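PDB 4QHQ: lipoprotein from Burkholderia cenocepacia, which binds methionine and probably delivers it to an ABC transporter, as the substrate-binding lipoprotein of a nutrient uptake system. Local coordinates for residues N136-V139 with L140-A143; Q56-P59 with Y60-Q64. All blocks are in the same frame, centred on the assembly; numbering follows the deposited sequence.

Interaction 1 of 2, residues N136-V139 with L140-A143; sequences NATV and LDIA
Thr138 and Asp141 hold each other across a tight turn. The backbone N of Thr138 donates to OD2 of Asp141 at 2.8 Å, and the bond is nearly straight, at 170°. OD2 is met on its anti side, only slightly out of the carboxylate plane. In return, N of Asp141 donates to O of Thr138 at 2.9 Å, reaching that carbonyl from well above its plane. The same two residues are thus tied twice, once through the carboxylate and once through the backbone. The Thr138 hydroxyl adds a third bond. With chi1 at 72°, OG1 lies between the backbone N and the carbonyl carbon of its own residue, where it accepts from N of Leu140 at 3.2 Å. This is an ST turn superimposed on a type I beta turn from Thr138 to Asp141. A second turn overlaps it, closed by a weak bond from N of Ile142 to O of Val139 at 3.3 Å. Together they make a short 3-10 segment, which leads directly into strand 142-144. That strand pairs antiparallel with strand 125-126, and the backbone of Asp141 is also bonded to Lys127. Outside the turn, Asn112 OD1 accepts from Ala137 N, so helix 108-120 grips the chain just ahead of it. The packing is lighter than the polar network. CB of Leu140 lies beside OG1 of Thr138 at 3.6 Å. CD1 of Ile142 comes to 3.8 Å from CA of Val139, and its approach to Val139 CB is looser, at 4.2 Å. The Val139 and Ile142 side chains both rest on Ile151 of strand 150-154, while Ile142 also touches Leu126.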
ATOM      1  N   ASN A 136      15.155  -2.502   6.458  1.00 34.80           N
ATOM      2  CA  ASN A 136      14.685  -1.858   5.237  1.00 26.52           C
ATOM      3  C   ASN A 136      15.828  -1.359   4.354  1.00 27.72           C
ATOM      4  O   ASN A 136      16.668  -0.567   4.788  1.00 29.85           O
ATOM      5  CB  ASN A 136      13.713  -0.720   5.564  1.00 25.76           C
ATOM      6  CG  ASN A 136      12.402  -1.221   6.156  1.00 25.83           C
ATOM      7  OD1 ASN A 136      11.955  -0.759   7.217  1.00 28.17           O
ATOM      8  ND2 ASN A 136      11.778  -2.171   5.475  1.00 25.12           N
ATOM      9  N   ALA A 137      15.846  -1.831   3.112  1.00 25.16           N
ATOM     10  CA  ALA A 137      16.887  -1.470   2.154  1.00 25.03           C
ATOM     11  C   ALA A 137      16.596  -0.130   1.484  1.00 24.18           C
ATOM     12  O   ALA A 137      15.436   0.219   1.258  1.00 22.51           O
ATOM     13  CB  ALA A 137      17.034  -2.565   1.100  1.00 24.76           C
ATOM     14  N   THR A 138      17.654   0.621   1.174  1.00 24.32           N
ATOM     15  CA  THR A 138      17.542   1.797   0.317  1.00 23.39           C
ATOM     16  C   THR A 138      18.444   1.593  -0.890  1.00 23.62           C
ATOM     17  O   THR A 138      19.096   0.553  -1.012  1.00 24.41           O
ATOM     18  CB  THR A 138      17.971   3.100   1.020  1.00 24.15           C
ATOM     19  OG1 THR A 138      19.398   3.120   1.178  1.00 27.68           O
ATOM     20  CG2 THR A 138      17.287   3.235   2.368  1.00 27.70           C
ATOM     21  N   VAL A 139      18.489   2.580  -1.778  1.00 23.13           N
ATOM     22  CA  VAL A 139      19.340   2.457  -2.963  1.00 23.61           C
ATOM     23  C   VAL A 139      20.824   2.327  -2.601  1.00 25.46           C
ATOM     24  O   VAL A 139      21.608   1.791  -3.382  1.00 26.51           O
ATOM     25  CB  VAL A 139      19.151   3.623  -3.961  1.00 28.95           C
ATOM     26  CG1 VAL A 139      17.723   3.653  -4.492  1.00 26.79           C
ATOM     27  CG2 VAL A 139      19.537   4.950  -3.327  1.00 37.73           C
ATOM     28  N   LEU A 140      21.203   2.797  -1.412  1.00 26.39           N
ATOM     29  CA  LEU A 140      22.594   2.707  -0.965  1.00 28.40           C
ATOM     30  C   LEU A 140      22.978   1.286  -0.568  1.00 29.20           C
ATOM     31  O   LEU A 140      24.152   1.004  -0.316  1.00 30.98           O
ATOM     32  CB  LEU A 140      22.854   3.664   0.205  1.00 29.75           C
ATOM     33  CG  LEU A 140      22.686   5.151  -0.110  1.00 35.94           C
ATOM     34  CD1 LEU A 140      22.922   6.007   1.133  1.00 34.72           C
ATOM     35  CD2 LEU A 140      23.611   5.560  -1.250  1.00 40.71           C
ATOM     36  N   ASP A 141      21.993   0.394  -0.518  1.00 28.07           N
ATOM     37  CA  ASP A 141      22.222  -0.997  -0.139  1.00 28.88           C
ATOM     38  C   ASP A 141      22.300  -1.939  -1.340  1.00 28.57           C
ATOM     39  O   ASP A 141      22.392  -3.155  -1.182  1.00 32.62           O
ATOM     40  CB  ASP A 141      21.133  -1.466   0.825  1.00 28.34           C
ATOM     41  CG  ASP A 141      21.126  -0.677   2.113  1.00 29.11           C
ATOM     42  OD1 ASP A 141      22.202  -0.563   2.739  1.00 30.93           O
ATOM     43  OD2 ASP A 141      20.047  -0.161   2.496  1.00 28.06           O
ATOM     44  N   ILE A 142      22.263  -1.372  -2.537  1.00 27.83           N
ATOM     45  CA  ILE A 142      22.396  -2.166  -3.749  1.00 27.82           C
ATOM     46  C   ILE A 142      23.847  -2.624  -3.931  1.00 32.15           C
ATOM     47  O   ILE A 142      24.762  -1.802  -3.989  1.00 33.44           O
ATOM     48  CB  ILE A 142      21.883  -1.374  -4.965  1.00 26.71           C
ATOM     49  CG1 ILE A 142      20.390  -1.073  -4.778  1.00 27.91           C
ATOM     50  CG2 ILE A 142      22.124  -2.143  -6.261  1.00 30.92           C
ATOM     51  CD1 ILE A 142      19.821  -0.090  -5.772  1.00 31.22           C
ATOM     52  N   ALA A 143      24.045  -3.941  -3.991  1.00 30.50           N
ATOM     53  CA  ALA A 143      25.381  -4.530  -4.126  1.00 32.53           C
ATOM     54  C   ALA A 143      25.742  -4.797  -5.583  1.00 37.88           C
ATOM     55  O   ALA A 143      26.896  -4.635  -5.989  1.00 35.02           O
ATOM     56  CB  ALA A 143      25.472  -5.820  -3.326  1.00 34.79           C
TER

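Interaction 2 of 2, residues Q56-P59 with Y60-Q64. With MET (methionine), chain B.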
ATOM      1  N   GLN A  56      -3.008   1.019   5.173  1.00  8.45           N
ATOM      2  CA  GLN A  56      -1.619   0.566   5.245  1.00  9.01           C
ATOM      3  C   GLN A  56      -1.473  -0.925   5.448  1.00  8.96           C
ATOM      4  O   GLN A  56      -2.415  -1.613   5.821  1.00  8.81           O
ATOM      5  CB  GLN A  56      -0.918   1.279   6.405  1.00  8.26           C
ATOM      6  CG  GLN A  56      -1.272   0.715   7.778  1.00  9.43           C
ATOM      7  CD  GLN A  56      -0.987   1.694   8.894  1.00  9.80           C
ATOM      8  OE1 GLN A  56       0.141   2.160   9.056  1.00 10.86           O
ATOM      9  NE2 GLN A  56      -2.023   2.016   9.677  1.00 10.25           N
ATOM     10  N   HIS A  57      -0.266  -1.426   5.194  1.00  8.67           N
ATOM     11  CA  HIS A  57       0.088  -2.798   5.558  1.00  8.42           C
ATOM     12  C   HIS A  57       0.890  -2.818   6.870  1.00  9.55           C
ATOM     13  O   HIS A  57       1.263  -1.768   7.393  1.00 10.11           O
ATOM     14  CB  HIS A  57       0.810  -3.508   4.398  1.00  8.90           C
ATOM     15  CG  HIS A  57       1.920  -2.714   3.778  1.00  9.28           C
ATOM     16  ND1 HIS A  57       3.031  -2.312   4.487  1.00  9.88           N
ATOM     17  CD2 HIS A  57       2.099  -2.286   2.507  1.00 11.35           C
ATOM     18  CE1 HIS A  57       3.849  -1.657   3.675  1.00  9.19           C
ATOM     19  NE2 HIS A  57       3.313  -1.643   2.461  1.00 10.10           N
ATOM     20  N   GLN A  58       1.113  -4.007   7.419  1.00  8.88           N
ATOM     21  CA  GLN A  58       1.824  -4.124   8.685  1.00 10.54           C
ATOM     22  C   GLN A  58       3.272  -3.607   8.660  1.00 11.07           C
ATOM     23  O   GLN A  58       3.703  -2.953   9.615  1.00 11.79           O
ATOM     24  CB  GLN A  58       1.746  -5.545   9.256  1.00 11.49           C
ATOM     25  CG  GLN A  58       2.240  -5.637  10.700  1.00 13.44           C
ATOM     26  CD  GLN A  58       1.294  -5.010  11.700  1.00 17.26           C
ATOM     27  OE1 GLN A  58       0.108  -5.333  11.736  1.00 19.93           O
ATOM     28  NE2 GLN A  58       1.818  -4.105  12.521  1.00 17.40           N
ATOM     29  N   PRO A  59       4.030  -3.874   7.580  1.00 10.32           N
ATOM     30  CA  PRO A  59       5.385  -3.305   7.548  1.00 11.38           C
ATOM     31  C   PRO A  59       5.358  -1.775   7.619  1.00  9.51           C
ATOM     32  O   PRO A  59       6.204  -1.183   8.298  1.00 12.45           O
ATOM     33  CB  PRO A  59       5.942  -3.821   6.216  1.00 12.93           C
ATOM     34  CG  PRO A  59       5.279  -5.162   6.083  1.00 12.72           C
ATOM     35  CD  PRO A  59       3.854  -4.896   6.532  1.00 11.16           C
ATOM     36  N   TYR A  60       4.387  -1.144   6.978  1.00  9.20           N
ATOM     37  CA  TYR A  60       4.280   0.310   7.070  1.00  9.12           C
ATOM     38  C   TYR A  60       3.953   0.762   8.509  1.00  9.55           C
ATOM     39  O   TYR A  60       4.582   1.686   9.030  1.00 12.36           O
ATOM     40  CB  TYR A  60       3.232   0.849   6.091  1.00  8.84           C
ATOM     41  CG  TYR A  60       3.224   2.352   6.000  1.00  8.03           C
ATOM     42  CD1 TYR A  60       2.417   3.127   6.832  1.00  9.56           C
ATOM     43  CD2 TYR A  60       4.005   3.001   5.068  1.00  8.52           C
ATOM     44  CE1 TYR A  60       2.416   4.513   6.733  1.00 10.39           C
ATOM     45  CE2 TYR A  60       4.020   4.388   4.965  1.00  8.88           C
ATOM     46  CZ  TYR A  60       3.216   5.140   5.807  1.00  9.55           C
ATOM     47  OH  TYR A  60       3.237   6.506   5.699  1.00 14.71           O
ATOM     48  N   LEU A  61       2.980   0.114   9.142  1.00  8.70           N
ATOM     49  CA  LEU A  61       2.616   0.447  10.517  1.00  9.37           C
ATOM     50  C   LEU A  61       3.814   0.246  11.441  1.00 11.33           C
ATOM     51  O   LEU A  61       4.083   1.069  12.317  1.00 12.92           O
ATOM     52  CB  LEU A  61       1.443  -0.417  10.966  1.00 10.97           C
ATOM     53  CG  LEU A  61       0.936  -0.207  12.390  1.00 12.17           C
ATOM     54  CD1 LEU A  61       0.652   1.263  12.620  1.00 13.10           C
ATOM     55  CD2 LEU A  61      -0.316  -1.043  12.586  1.00 17.13           C
ATOM     56  N   ASP A  62       4.547  -0.849  11.242  1.00 10.87           N
ATOM     57  CA  ASP A  62       5.730  -1.123  12.066  1.00 12.57           C
ATOM     58  C   ASP A  62       6.778  -0.014  11.935  1.00 14.59           C
ATOM     59  O   ASP A  62       7.385   0.406  12.929  1.00 14.80           O
ATOM     60  CB  ASP A  62       6.373  -2.460  11.674  1.00 17.81           C
ATOM     61  CG  ASP A  62       5.571  -3.660  12.149  1.00 18.93           C
ATOM     62  OD1 ASP A  62       4.642  -3.478  12.965  1.00 19.72           O
ATOM     63  OD2 ASP A  62       5.879  -4.786  11.700  1.00 25.47           O
ATOM     64  N   SER A  63       6.986   0.449  10.706  1.00 12.46           N
ATOM     65  CA  SER A  63       7.919   1.539  10.442  1.00 13.03           C
ATOM     66  C   SER A  63       7.459   2.808  11.151  1.00 12.23           C
ATOM     67  O   SER A  63       8.253   3.504  11.777  1.00 14.25           O
ATOM     68  CB  SER A  63       8.011   1.783   8.937  1.00 15.85           C
ATOM     69  OG  SER A  63       8.824   2.907   8.654  1.00 17.54           O
ATOM     70  N   GLN A  64       6.169   3.096  11.053  1.00 13.19           N
ATOM     71  CA  GLN A  64       5.606   4.272  11.716  1.00 12.47           C
ATOM     72  C   GLN A  64       5.721   4.199  13.245  1.00 12.78           C
ATOM     73  O   GLN A  64       5.997   5.201  13.914  1.00 14.92           O
ATOM     74  CB  GLN A  64       4.147   4.447  11.315  1.00 13.54           C
ATOM     75  CG  GLN A  64       3.942   4.692   9.832  1.00 19.05           C
ATOM     76  CD  GLN A  64       3.629   6.142   9.541  1.00 18.34           C
ATOM     77  OE1 GLN A  64       2.597   6.667   9.980  1.00 15.26           O
ATOM     78  NE2 GLN A  64       4.515   6.803   8.803  1.00 20.11           N
TER
HETATM   79  N   MET B 301      -2.494   0.162  -0.224  1.00  8.79           N
HETATM   80  CA  MET B 301      -1.034   0.262  -0.205  1.00 10.21           C
HETATM   81  C   MET B 301      -0.398  -1.022  -0.690  1.00  9.31           C
HETATM   82  O   MET B 301      -0.878  -2.094  -0.338  1.00 11.74           O
HETATM   83  CB  MET B 301      -0.564   0.590   1.218  1.00  8.69           C
HETATM   84  CG  MET B 301       0.960   0.766   1.351  1.00 10.33           C
HETATM   85  SD  MET B 301       1.465   1.091   3.054  1.00  8.99           S
HETATM   86  CE  MET B 301       0.763   2.719   3.333  1.00  9.85           C
HETATM   87  OXT MET B 301       0.580  -1.006  -1.457  1.00  9.38           O
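His57 bends its ring back toward the backbone of Tyr60. Its chi1 of 48° sets CG between the backbone N and the carbonyl carbon, and ND1 then accepts from N of Tyr60 at 3.1 Å. The donor is tilted somewhat from the ring plane. His57 is at the N-cap of helix 58-68, and this is a capping bond to the third residue of the helix. The Tyr60 side chain is swung the other way, with CG anti to the backbone N (chi1 -172°), which turns one face of the ring to the bound methionine. The thioether end of the ligand lies against both rings. Its SD sits over one face of His57, off-centre, 3.4 Å from NE2. Its CE sits over one face of Tyr60, also off-centre, 3.6 Å from CG. Gln56, His57 and Tyr60 all line the methionine pocket, so the start of the helix forms part of its wall. Gln56 meets Tyr60 at the ring edge, where OE1 lies in plane, 3.3 Å from CD1. The hydrogen bond to OE1 comes from ND2 of Asn42. NE2 of His57 is bonded to Asn110 OD1, which fixes the ring at both nitrogens.

Further along, N of Leu61 donates to O of His57 at 3.1 Å, and N of Asp62 to O of Gln58 at 2.8 Å. The Gln58 chain folds back, and its NE2 donates to Asp62 OD1 at 2.9 Å. The carboxylate is met from above its plane. Leu61 tucks its CB against Gln56 OE1 at 3.5 Å. The segment carries the chain from strand 52-57 into helix 58-68. Helix 108-120 lies against His57, Tyr60 and Ser63, strand 199-204 against Gln56, His57 and Gln58, and strand 72-80 against Gln58 and Leu61.

Interaction 2 lies in the methionine pocket, whereas interaction 1 is a turn on the surface of the protein, away from the pocket. Their centres are 19 Å apart, and their nearest atoms stay about 5 Å apart without touching. The side chain of Asn136 in interaction 1 is about 11 Å from the methionine. Helix 108-120 relates the two. Its Pro108 touches both Asn136 and Ser63. Residues of this helix hold both segments. Arg113 of the same helix binds the methionine directly. The 136-143 segment therefore packs against a helix that also contributes to the pocket, and Gln56, His57 and Tyr60 line the pocket itself.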